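PDB 2IVF: ethylbenzene dehydrogenase alpha-subunit from Aromatoleum aromaticum, which belongs to the molybdopterin oxidoreductase family and carries a molybdenum atom, two molybdopterin-type ligands (MGD and MD1) and an iron/sulfur cluster. Local coordinates for residues Y577-W587 and K941-Y949; D597-L605 and F621-K630. All coordinates share one frame; numbering follows the deposited sequence.

Both contacts are largely buried, yet they join different kinds of element. Contact 1 sets the last turns of helix 574-583 against a loop between strands 915-917 and 969-975, remote in sequence, whereas contact 2 links strand 602-606 to helix 617-625, farther along the chain, and to the residues leading on to strand 631-636. They share no segment and their nearest atoms lie about 10 Å apart, but helix 546-553 packs against side chains of both. Each has a single hydrogen bond between its segments: an indole N-H to a carbonyl in contact 1, backbone to backbone at the start of two paired parallel strands in contact 2. Aliphatic and aromatic packing supplies most of the remainder.

Contact 1. Residues Y577-W587 and K941-Y949; sequences YLDEAKEKGWW and KPLHLAGGY
Leu945 is inserted between helix 574-583 and the indole of Trp587, touching both along its length. Its CB lies 3.9 Å from Trp587 NE1 and 4.3 Å from Ala581 CB. A chi1 of -70°, which sets CG anti to the carbonyl carbon, brings both methyls to Leu578: CD1 packs on the helix backbone, 3.5 Å from Leu578 N, and also touches the CB atoms of Tyr577 and Leu578, while CD2 lies 3.9 Å from Leu578 CD1 and sits over the indole of Trp587, above NE1 at 3.7 Å. The backbone of Leu945 supplies the polar link, Trp587 NE1 donating to Leu945 O at 2.9 Å. This bond is bent, with an N-H...O angle of 146°, and the oxygen, at the ring edge, sits 21° out of the indole plane.

Further along the loop, Gly947 and Gly948 pass over one face of Trp586. Gly947 CA stands 3.6 Å from the centroid of the five-membered ring, a CH-pi contact. The backbone can come this close because neither glycine carries a side chain. Lys584 CB covers the opposite face, and its ammonium group reaches back to Glu580 in a salt bridge. The helix itself ends in a Schellman motif at Gly585, directly ahead of the two tryptophans. At the other end of the contact, Tyr577 CD2 rests 3.5 Å from Pro942 CB, while Trp820 meets the same tyrosine edge to face. His944 turns away to bond Asp455.

The 3-10 turn 942-945 and the loop after it, between strands 915-917 and 969-975, thus pack on the C-terminal end of helix 574-583 through apolar contacts, with one directional bond that satisfies a buried indole N-H and a backbone carbonyl together.

Contact 2. Residues D597-L605 and F621-K630; sequences DKTPQVYML and FPDVLFPKLK
The rings of Tyr603 and Phe621 meet at the Phe621 edge, where Tyr603 OH lies 3.4 Å from Phe621 CE2, close to the phenyl plane. Over one face of Phe621 sits Leu625 CD2, offset toward the rim, and this methyl also approaches Tyr603 CE2 at 4.1 Å, so it bridges the two rings. Leu605 CD2 lies at the edge of the tyrosine ring. The hydroxyl has its polar partners elsewhere, in Asp189 and Gln608.

Leu629 packs against Tyr603 and Pro600. Its CD1 stands 3.6 Å from Tyr603 CB, and CD2 lies against Pro600, 3.6 Å from its O and 4.0 Å from its CB. The tyrosine ring is directed toward the helix because its CG is anti to the backbone N (chi1 -178°). Beside Leu629, Pro600 CG meets Leu625 CD1 at 4.0 Å. Outside this apolar group, Thr599 CG2 rests against Lys628 CB, and the extended lysine chain carries its ammonium group to the carbonyl of His553.

Lys630 N donates to Gln601 O at 2.8 Å. The donor lies in the carbonyl plane, on a lone pair, although the N-H...O angle is only 132°. Further backbone bonds join Gln601 and Tyr603 to Met631, continuing the parallel pairing of strands 602-606 and 631-636.

The connection between these strands, with helices 610-613 and 617-625 and the 3-10 turn 626-628, makes a beta-alpha-beta crossover between adjacent parallel strands. Strand 186-188 flanks strand 602-606 on the other side; helix 163-181 packs on Gln601 and Val602, and helix 546-553 covers Pro600, Tyr603, Phe621 and Leu625.

Contact 1. Residues Y577-W587 and K941-Y949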
loop_
_atom_site.group_PDB
_atom_site.type_symbol
_atom_site.label_atom_id
_atom_site.label_comp_id
_atom_site.label_asym_id
_atom_site.label_seq_id
_atom_site.Cartn_x
_atom_site.Cartn_y
_atom_site.Cartn_z
ATOM N N TYR A 577 -25.336 30.565 0.665
ATOM C CA TYR A 577 -26.108 29.468 0.115
ATOM C C TYR A 577 -26.755 28.618 1.222
ATOM O O TYR A 577 -27.921 28.250 1.114
ATOM C CB TYR A 577 -25.228 28.586 -0.765
ATOM C CG TYR A 577 -25.027 29.095 -2.188
ATOM C CD1 TYR A 577 -26.024 28.944 -3.150
ATOM C CD2 TYR A 577 -23.828 29.677 -2.578
ATOM C CE1 TYR A 577 -25.826 29.370 -4.486
ATOM C CE2 TYR A 577 -23.617 30.119 -3.899
ATOM C CZ TYR A 577 -24.615 29.970 -4.858
ATOM O OH TYR A 577 -24.405 30.431 -6.168
ATOM N N LEU A 578 -26.011 28.333 2.293
ATOM C CA LEU A 578 -26.580 27.610 3.449
ATOM C C LEU A 578 -27.805 28.303 4.037
ATOM O O LEU A 578 -28.840 27.671 4.269
ATOM C CB LEU A 578 -25.517 27.440 4.540
ATOM C CG LEU A 578 -25.907 26.726 5.836
ATOM C CD1 LEU A 578 -26.412 25.333 5.601
ATOM C CD2 LEU A 578 -24.698 26.703 6.734
ATOM N N ASP A 579 -27.675 29.600 4.292
ATOM C CA ASP A 579 -28.798 30.361 4.821
ATOM C C ASP A 579 -30.015 30.279 3.925
ATOM O O ASP A 579 -31.131 30.197 4.417
ATOM C CB ASP A 579 -28.417 31.827 5.030
ATOM C CG ASP A 579 -27.628 32.044 6.308
ATOM O OD1 ASP A 579 -27.243 31.044 6.986
ATOM O OD2 ASP A 579 -27.383 33.228 6.625
ATOM N N GLU A 580 -29.801 30.361 2.614
ATOM C CA GLU A 580 -30.888 30.295 1.646
ATOM C C GLU A 580 -31.520 28.903 1.680
ATOM O O GLU A 580 -32.736 28.745 1.665
ATOM C CB GLU A 580 -30.350 30.594 0.249
ATOM C CG GLU A 580 -31.455 30.722 -0.765
ATOM C CD GLU A 580 -30.968 30.678 -2.190
ATOM O OE1 GLU A 580 -29.788 30.979 -2.446
ATOM O OE2 GLU A 580 -31.784 30.351 -3.067
ATOM N N ALA A 581 -30.669 27.900 1.741
ATOM C CA ALA A 581 -31.108 26.520 1.802
ATOM C C ALA A 581 -31.911 26.217 3.053
ATOM O O ALA A 581 -32.958 25.574 2.962
ATOM C CB ALA A 581 -29.934 25.581 1.693
ATOM N N LYS A 582 -31.472 26.688 4.217
ATOM C CA LYS A 582 -32.305 26.468 5.425
ATOM C C LYS A 582 -33.538 27.305 5.480
ATOM O O LYS A 582 -34.525 26.891 6.082
ATOM C CB LYS A 582 -31.546 26.553 6.746
ATOM C CG LYS A 582 -30.710 27.755 6.995
ATOM C CD LYS A 582 -29.306 27.257 7.504
ATOM C CE LYS A 582 -29.308 26.822 8.989
ATOM N NZ LYS A 582 -29.690 27.921 9.891
ATOM N N GLU A 583 -33.504 28.468 4.853
ATOM C CA GLU A 583 -34.702 29.294 4.759
ATOM C C GLU A 583 -35.768 28.535 3.993
ATOM O O GLU A 583 -36.935 28.629 4.320
ATOM C CB GLU A 583 -34.409 30.629 4.075
ATOM C CG GLU A 583 -35.297 31.736 4.531
ATOM C CD GLU A 583 -35.129 32.045 6.017
ATOM O OE1 GLU A 583 -34.005 31.854 6.550
ATOM O OE2 GLU A 583 -36.122 32.470 6.646
ATOM N N LYS A 584 -35.352 27.778 2.983
ATOM C CA LYS A 584 -36.268 27.012 2.126
ATOM C C LYS A 584 -36.641 25.636 2.695
ATOM O O LYS A 584 -37.441 24.917 2.118
ATOM C CB LYS A 584 -35.696 26.906 0.696
ATOM C CG LYS A 584 -35.661 28.266 -0.006
ATOM C CD LYS A 584 -35.016 28.233 -1.391
ATOM C CE LYS A 584 -35.149 29.612 -2.025
ATOM N NZ LYS A 584 -34.403 29.732 -3.310
ATOM N N GLY A 585 -36.091 25.284 3.848
ATOM C CA GLY A 585 -36.461 24.049 4.509
ATOM C C GLY A 585 -35.691 22.886 3.938
ATOM O O GLY A 585 -36.044 21.711 4.171
ATOM N N TRP A 586 -34.619 23.191 3.209
ATOM C CA TRP A 586 -33.830 22.129 2.586
ATOM C C TRP A 586 -32.912 21.424 3.573
ATOM O O TRP A 586 -32.511 20.280 3.328
ATOM C CB TRP A 586 -33.036 22.680 1.406
ATOM C CG TRP A 586 -33.885 23.089 0.293
ATOM C CD1 TRP A 586 -35.224 22.797 0.109
ATOM C CD2 TRP A 586 -33.501 23.909 -0.808
ATOM N NE1 TRP A 586 -35.678 23.390 -1.038
ATOM C CE2 TRP A 586 -34.641 24.073 -1.623
ATOM C CE3 TRP A 586 -32.303 24.534 -1.183
ATOM C CZ2 TRP A 586 -34.610 24.823 -2.793
ATOM C CZ3 TRP A 586 -32.274 25.268 -2.337
ATOM C CH2 TRP A 586 -33.414 25.413 -3.132
ATOM N N TRP A 587 -32.547 22.110 4.658
ATOM C CA TRP A 587 -31.843 21.466 5.756
ATOM C C TRP A 587 -32.590 21.802 7.013
ATOM O O TRP A 587 -32.961 22.946 7.193
ATOM C CB TRP A 587 -30.386 21.931 5.844
ATOM C CG TRP A 587 -29.684 21.723 4.524
ATOM C CD1 TRP A 587 -29.534 22.652 3.539
ATOM C CD2 TRP A 587 -29.130 20.499 4.007
ATOM N NE1 TRP A 587 -28.898 22.102 2.460
ATOM C CE2 TRP A 587 -28.612 20.787 2.728
ATOM C CE3 TRP A 587 -28.966 19.204 4.524
ATOM C CZ2 TRP A 587 -27.991 19.822 1.940
ATOM C CZ3 TRP A 587 -28.336 18.256 3.750
ATOM C CH2 TRP A 587 -27.842 18.570 2.473
ATOM N N LYS A 941 -18.499 22.372 -1.860
ATOM C CA LYS A 941 -19.149 22.938 -3.041
ATOM C C LYS A 941 -20.535 23.432 -2.663
ATOM O O LYS A 941 -21.391 22.639 -2.304
ATOM C CB LYS A 941 -19.196 21.931 -4.221
ATOM C CG LYS A 941 -19.823 22.572 -5.472
ATOM C CD LYS A 941 -19.333 21.933 -6.746
ATOM C CE LYS A 941 -20.110 22.426 -7.956
ATOM N NZ LYS A 941 -19.479 21.950 -9.236
ATOM N N PRO A 942 -20.747 24.756 -2.682
ATOM C CA PRO A 942 -22.010 25.289 -2.188
ATOM C C PRO A 942 -23.269 24.782 -2.908
ATOM O O PRO A 942 -24.332 24.747 -2.294
ATOM C CB PRO A 942 -21.866 26.795 -2.410
ATOM C CG PRO A 942 -20.480 27.038 -2.402
ATOM C CD PRO A 942 -19.856 25.840 -3.101
ATOM N N LEU A 943 -23.138 24.393 -4.194
ATOM C CA LEU A 943 -24.292 23.935 -4.972
ATOM C C LEU A 943 -24.820 22.634 -4.370
ATOM O O LEU A 943 -25.981 22.291 -4.549
ATOM C CB LEU A 943 -23.925 23.705 -6.440
ATOM C CG LEU A 943 -23.587 24.957 -7.250
ATOM C CD1 LEU A 943 -23.364 24.528 -8.714
ATOM C CD2 LEU A 943 -24.681 25.967 -7.099
ATOM N N HIS A 944 -23.989 21.951 -3.604
ATOM C CA HIS A 944 -24.436 20.744 -2.920
ATOM C C HIS A 944 -25.242 20.945 -1.651
ATOM O O HIS A 944 -25.597 19.976 -1.012
ATOM C CB HIS A 944 -23.283 19.787 -2.725
ATOM C CG HIS A 944 -22.634 19.395 -4.005
ATOM N ND1 HIS A 944 -21.592 18.489 -4.056
ATOM C CD2 HIS A 944 -22.924 19.710 -5.291
ATOM C CE1 HIS A 944 -21.197 18.350 -5.311
ATOM N NE2 HIS A 944 -22.014 19.047 -6.087
ATOM N N LEU A 945 -25.612 22.202 -1.363
ATOM C CA LEU A 945 -26.602 22.538 -0.363
ATOM C C LEU A 945 -27.980 22.561 -1.010
ATOM O O LEU A 945 -28.973 22.690 -0.329
ATOM C CB LEU A 945 -26.276 23.901 0.244
ATOM C CG LEU A 945 -25.022 23.907 1.145
ATOM C CD1 LEU A 945 -24.453 25.313 1.289
ATOM C CD2 LEU A 945 -25.348 23.279 2.519
ATOM N N ALA A 946 -28.049 22.405 -2.330
ATOM C CA ALA A 946 -29.313 22.579 -3.031
ATOM C C ALA A 946 -30.322 21.522 -2.641
ATOM O O ALA A 946 -29.974 20.386 -2.451
ATOM C CB ALA A 946 -29.111 22.568 -4.548
ATOM N N GLY A 947 -31.586 21.920 -2.563
ATOM C CA GLY A 947 -32.685 20.985 -2.454
ATOM C C GLY A 947 -33.733 21.346 -3.495
ATOM O O GLY A 947 -33.432 21.997 -4.496
ATOM N N GLY A 948 -34.964 20.915 -3.262
ATOM C CA GLY A 948 -36.079 21.233 -4.158
ATOM C C GLY A 948 -35.890 20.616 -5.526
ATOM O O GLY A 948 -36.260 21.209 -6.536
ATOM N N TYR A 949 -35.264 19.439 -5.566
ATOM C CA TYR A 949 -35.074 18.713 -6.805
ATOM C C TYR A 949 -34.897 17.245 -6.453
ATOM O O TYR A 949 -34.135 16.899 -5.561
ATOM C CB TYR A 949 -33.805 19.196 -7.498
ATOM C CG TYR A 949 -33.813 19.224 -8.993
ATOM C CD1 TYR A 949 -34.676 20.059 -9.665
ATOM C CD2 TYR A 949 -32.902 18.460 -9.734
ATOM C CE1 TYR A 949 -34.673 20.132 -11.008
ATOM C CE2 TYR A 949 -32.877 18.533 -11.108
ATOM C CZ TYR A 949 -33.787 19.373 -11.737
ATOM O OH TYR A 949 -33.817 19.509 -13.067
#

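Contact 2. Residues D597-L605 and F621-K630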
loop_
_atom_site.group_PDB
_atom_site.type_symbol
_atom_site.label_atom_id
_atom_site.label_comp_id
_atom_site.label_asym_id
_atom_site.label_seq_id
_atom_site.Cartn_x
_atom_site.Cartn_y
_atom_site.Cartn_z
ATOM N N ASP A 597 -26.481 26.293 18.981
ATOM C CA ASP A 597 -26.440 26.796 20.343
ATOM C C ASP A 597 -26.062 25.713 21.354
ATOM O O ASP A 597 -26.066 25.951 22.541
ATOM C CB ASP A 597 -27.758 27.484 20.724
ATOM C CG ASP A 597 -28.972 26.606 20.491
ATOM O OD1 ASP A 597 -28.831 25.417 20.109
ATOM O OD2 ASP A 597 -30.082 27.122 20.697
ATOM N N LYS A 598 -25.735 24.514 20.895
ATOM C CA LYS A 598 -25.167 23.518 21.781
ATOM C C LYS A 598 -23.634 23.575 21.631
ATOM O O LYS A 598 -23.108 24.103 20.638
ATOM C CB LYS A 598 -25.672 22.114 21.394
ATOM C CG LYS A 598 -27.198 21.951 21.452
ATOM C CD LYS A 598 -27.729 22.060 22.878
ATOM C CE LYS A 598 -29.233 21.780 22.944
ATOM N NZ LYS A 598 -29.740 21.922 24.327
ATOM N N THR A 599 -22.931 23.003 22.600
ATOM C CA THR A 599 -21.476 22.903 22.563
ATOM C C THR A 599 -21.074 21.444 22.576
ATOM O O THR A 599 -21.415 20.717 23.513
ATOM C CB THR A 599 -20.852 23.490 23.827
ATOM O OG1 THR A 599 -21.501 24.709 24.151
ATOM C CG2 THR A 599 -19.382 23.731 23.628
ATOM N N PRO A 600 -20.328 21.006 21.572
ATOM C CA PRO A 600 -19.796 19.653 21.688
ATOM C C PRO A 600 -18.935 19.541 22.951
ATOM O O PRO A 600 -18.164 20.467 23.237
ATOM C CB PRO A 600 -18.925 19.491 20.441
ATOM C CG PRO A 600 -19.038 20.711 19.670
ATOM C CD PRO A 600 -19.889 21.700 20.353
ATOM N N GLN A 601 -19.104 18.461 23.719
ATOM C CA GLN A 601 -18.359 18.290 24.986
ATOM C C GLN A 601 -17.620 16.975 25.108
ATOM O O GLN A 601 -16.611 16.904 25.809
ATOM C CB GLN A 601 -19.266 18.465 26.196
ATOM C CG GLN A 601 -19.845 19.872 26.273
ATOM C CD GLN A 601 -20.080 20.341 27.664
ATOM O OE1 GLN A 601 -20.668 19.636 28.495
ATOM N NE2 GLN A 601 -19.633 21.554 27.945
ATOM N N VAL A 602 -18.149 15.940 24.467
ATOM C CA VAL A 602 -17.538 14.603 24.492
ATOM C C VAL A 602 -17.361 14.088 23.074
ATOM O O VAL A 602 -18.290 14.071 22.268
ATOM C CB VAL A 602 -18.350 13.636 25.359
ATOM C CG1 VAL A 602 -17.679 12.254 25.411
ATOM C CG2 VAL A 602 -18.494 14.198 26.732
ATOM N N TYR A 603 -16.140 13.648 22.779
ATOM C CA TYR A 603 -15.748 13.387 21.426
ATOM C C TYR A 603 -15.089 12.065 21.418
ATOM O O TYR A 603 -14.123 11.874 22.120
ATOM C CB TYR A 603 -14.795 14.473 20.958
ATOM C CG TYR A 603 -14.349 14.332 19.548
ATOM C CD1 TYR A 603 -13.231 13.540 19.224
ATOM C CD2 TYR A 603 -15.011 14.994 18.518
ATOM C CE1 TYR A 603 -12.806 13.438 17.929
ATOM C CE2 TYR A 603 -14.573 14.904 17.224
ATOM C CZ TYR A 603 -13.485 14.130 16.933
ATOM O OH TYR A 603 -13.067 14.026 15.632
ATOM N N MET A 604 -15.643 11.142 20.637
ATOM C CA MET A 604 -15.156 9.786 20.586
ATOM C C MET A 604 -14.405 9.542 19.285
ATOM O O MET A 604 -14.936 9.760 18.200
ATOM C CB MET A 604 -16.331 8.826 20.683
ATOM C CG MET A 604 -15.990 7.398 20.526
ATOM S SD MET A 604 -17.414 6.434 20.980
ATOM C CE MET A 604 -16.930 4.796 20.460
ATOM N N LEU A 605 -13.160 9.096 19.423
ATOM C CA LEU A 605 -12.313 8.696 18.288
ATOM C C LEU A 605 -12.386 7.186 18.157
ATOM O O LEU A 605 -12.007 6.451 19.082
ATOM C CB LEU A 605 -10.866 9.124 18.524
ATOM C CG LEU A 605 -10.529 10.608 18.505
ATOM C CD1 LEU A 605 -9.239 10.871 19.285
ATOM C CD2 LEU A 605 -10.389 11.040 17.050
ATOM N N PHE A 621 -8.931 21.840 14.579
ATOM C CA PHE A 621 -9.277 21.005 15.726
ATOM C C PHE A 621 -8.619 21.509 17.035
ATOM O O PHE A 621 -9.350 21.846 17.987
ATOM C CB PHE A 621 -9.095 19.510 15.430
ATOM C CG PHE A 621 -10.342 18.870 14.843
ATOM C CD1 PHE A 621 -11.013 19.452 13.767
ATOM C CD2 PHE A 621 -10.866 17.711 15.366
ATOM C CE1 PHE A 621 -12.147 18.858 13.220
ATOM C CE2 PHE A 621 -12.018 17.149 14.831
ATOM C CZ PHE A 621 -12.641 17.708 13.764
ATOM N N PRO A 622 -7.268 21.567 17.098
ATOM C CA PRO A 622 -6.618 22.102 18.321
ATOM C C PRO A 622 -7.047 23.511 18.630
ATOM O O PRO A 622 -7.309 23.831 19.790
ATOM C CB PRO A 622 -5.106 22.013 18.004
ATOM C CG PRO A 622 -5.000 20.939 17.015
ATOM C CD PRO A 622 -6.263 21.098 16.135
ATOM N N ASP A 623 -7.176 24.358 17.618
ATOM C CA ASP A 623 -7.424 25.780 17.895
ATOM C C ASP A 623 -8.856 26.131 18.268
ATOM O O ASP A 623 -9.083 27.085 19.013
ATOM C CB ASP A 623 -7.026 26.651 16.716
ATOM C CG ASP A 623 -5.527 26.839 16.603
ATOM O OD1 ASP A 623 -4.763 26.166 17.337
ATOM O OD2 ASP A 623 -5.120 27.666 15.751
ATOM N N VAL A 624 -9.821 25.382 17.735
ATOM C CA VAL A 624 -11.224 25.780 17.873
ATOM C C VAL A 624 -12.043 24.732 18.618
ATOM O O VAL A 624 -12.739 25.075 19.537
ATOM C CB VAL A 624 -11.882 26.099 16.506
ATOM C CG1 VAL A 624 -13.297 26.603 16.727
ATOM C CG2 VAL A 624 -11.073 27.204 15.736
ATOM N N LEU A 625 -11.962 23.466 18.227
ATOM C CA LEU A 625 -12.788 22.429 18.860
ATOM C C LEU A 625 -12.270 21.927 20.209
ATOM O O LEU A 625 -12.990 21.924 21.219
ATOM C CB LEU A 625 -12.947 21.243 17.911
ATOM C CG LEU A 625 -13.741 20.037 18.443
ATOM C CD1 LEU A 625 -15.170 20.462 18.812
ATOM C CD2 LEU A 625 -13.747 18.861 17.486
ATOM N N PHE A 626 -11.038 21.433 20.223
ATOM C CA PHE A 626 -10.500 20.841 21.440
ATOM C C PHE A 626 -10.723 21.674 22.696
ATOM O O PHE A 626 -11.119 21.103 23.716
ATOM C CB PHE A 626 -9.026 20.452 21.279
ATOM C CG PHE A 626 -8.778 19.331 20.318
ATOM C CD1 PHE A 626 -9.811 18.560 19.795
ATOM C CD2 PHE A 626 -7.468 19.024 19.945
ATOM C CE1 PHE A 626 -9.548 17.511 18.931
ATOM C CE2 PHE A 626 -7.200 17.991 19.093
ATOM C CZ PHE A 626 -8.219 17.237 18.574
ATOM N N PRO A 627 -10.493 23.016 22.659
ATOM C CA PRO A 627 -10.781 23.848 23.811
ATOM C C PRO A 627 -12.216 23.774 24.360
ATOM O O PRO A 627 -12.422 24.074 25.531
ATOM C CB PRO A 627 -10.440 25.264 23.311
ATOM C CG PRO A 627 -9.350 25.012 22.360
ATOM C CD PRO A 627 -9.862 23.827 21.602
ATOM N N LYS A 628 -13.185 23.357 23.551
ATOM C CA LYS A 628 -14.577 23.278 24.027
ATOM C C LYS A 628 -14.847 21.908 24.626
ATOM O O LYS A 628 -15.801 21.716 25.347
ATOM C CB LYS A 628 -15.540 23.449 22.862
ATOM C CG LYS A 628 -15.554 24.790 22.207
ATOM C CD LYS A 628 -16.086 24.657 20.751
ATOM C CE LYS A 628 -16.305 26.044 20.171
ATOM N NZ LYS A 628 -17.132 26.111 18.952
ATOM N N LEU A 629 -14.007 20.945 24.281
ATOM C CA LEU A 629 -14.249 19.551 24.639
ATOM C C LEU A 629 -13.761 19.239 26.037
ATOM O O LEU A 629 -12.594 19.504 26.359
ATOM C CB LEU A 629 -13.566 18.615 23.634
ATOM C CG LEU A 629 -14.125 18.613 22.209
ATOM C CD1 LEU A 629 -13.293 17.711 21.372
ATOM C CD2 LEU A 629 -15.597 18.135 22.205
ATOM N N LYS A 630 -14.660 18.668 26.844
ATOM C CA LYS A 630 -14.353 18.198 28.209
ATOM C C LYS A 630 -13.685 16.814 28.184
ATOM O O LYS A 630 -12.890 16.483 29.081
ATOM C CB LYS A 630 -15.625 18.084 29.039
ATOM C CG LYS A 630 -16.289 19.417 29.344
ATOM C CD LYS A 630 -15.559 20.247 30.421
ATOM C CE LYS A 630 -16.008 19.876 31.840
ATOM N NZ LYS A 630 -15.400 20.709 32.949
#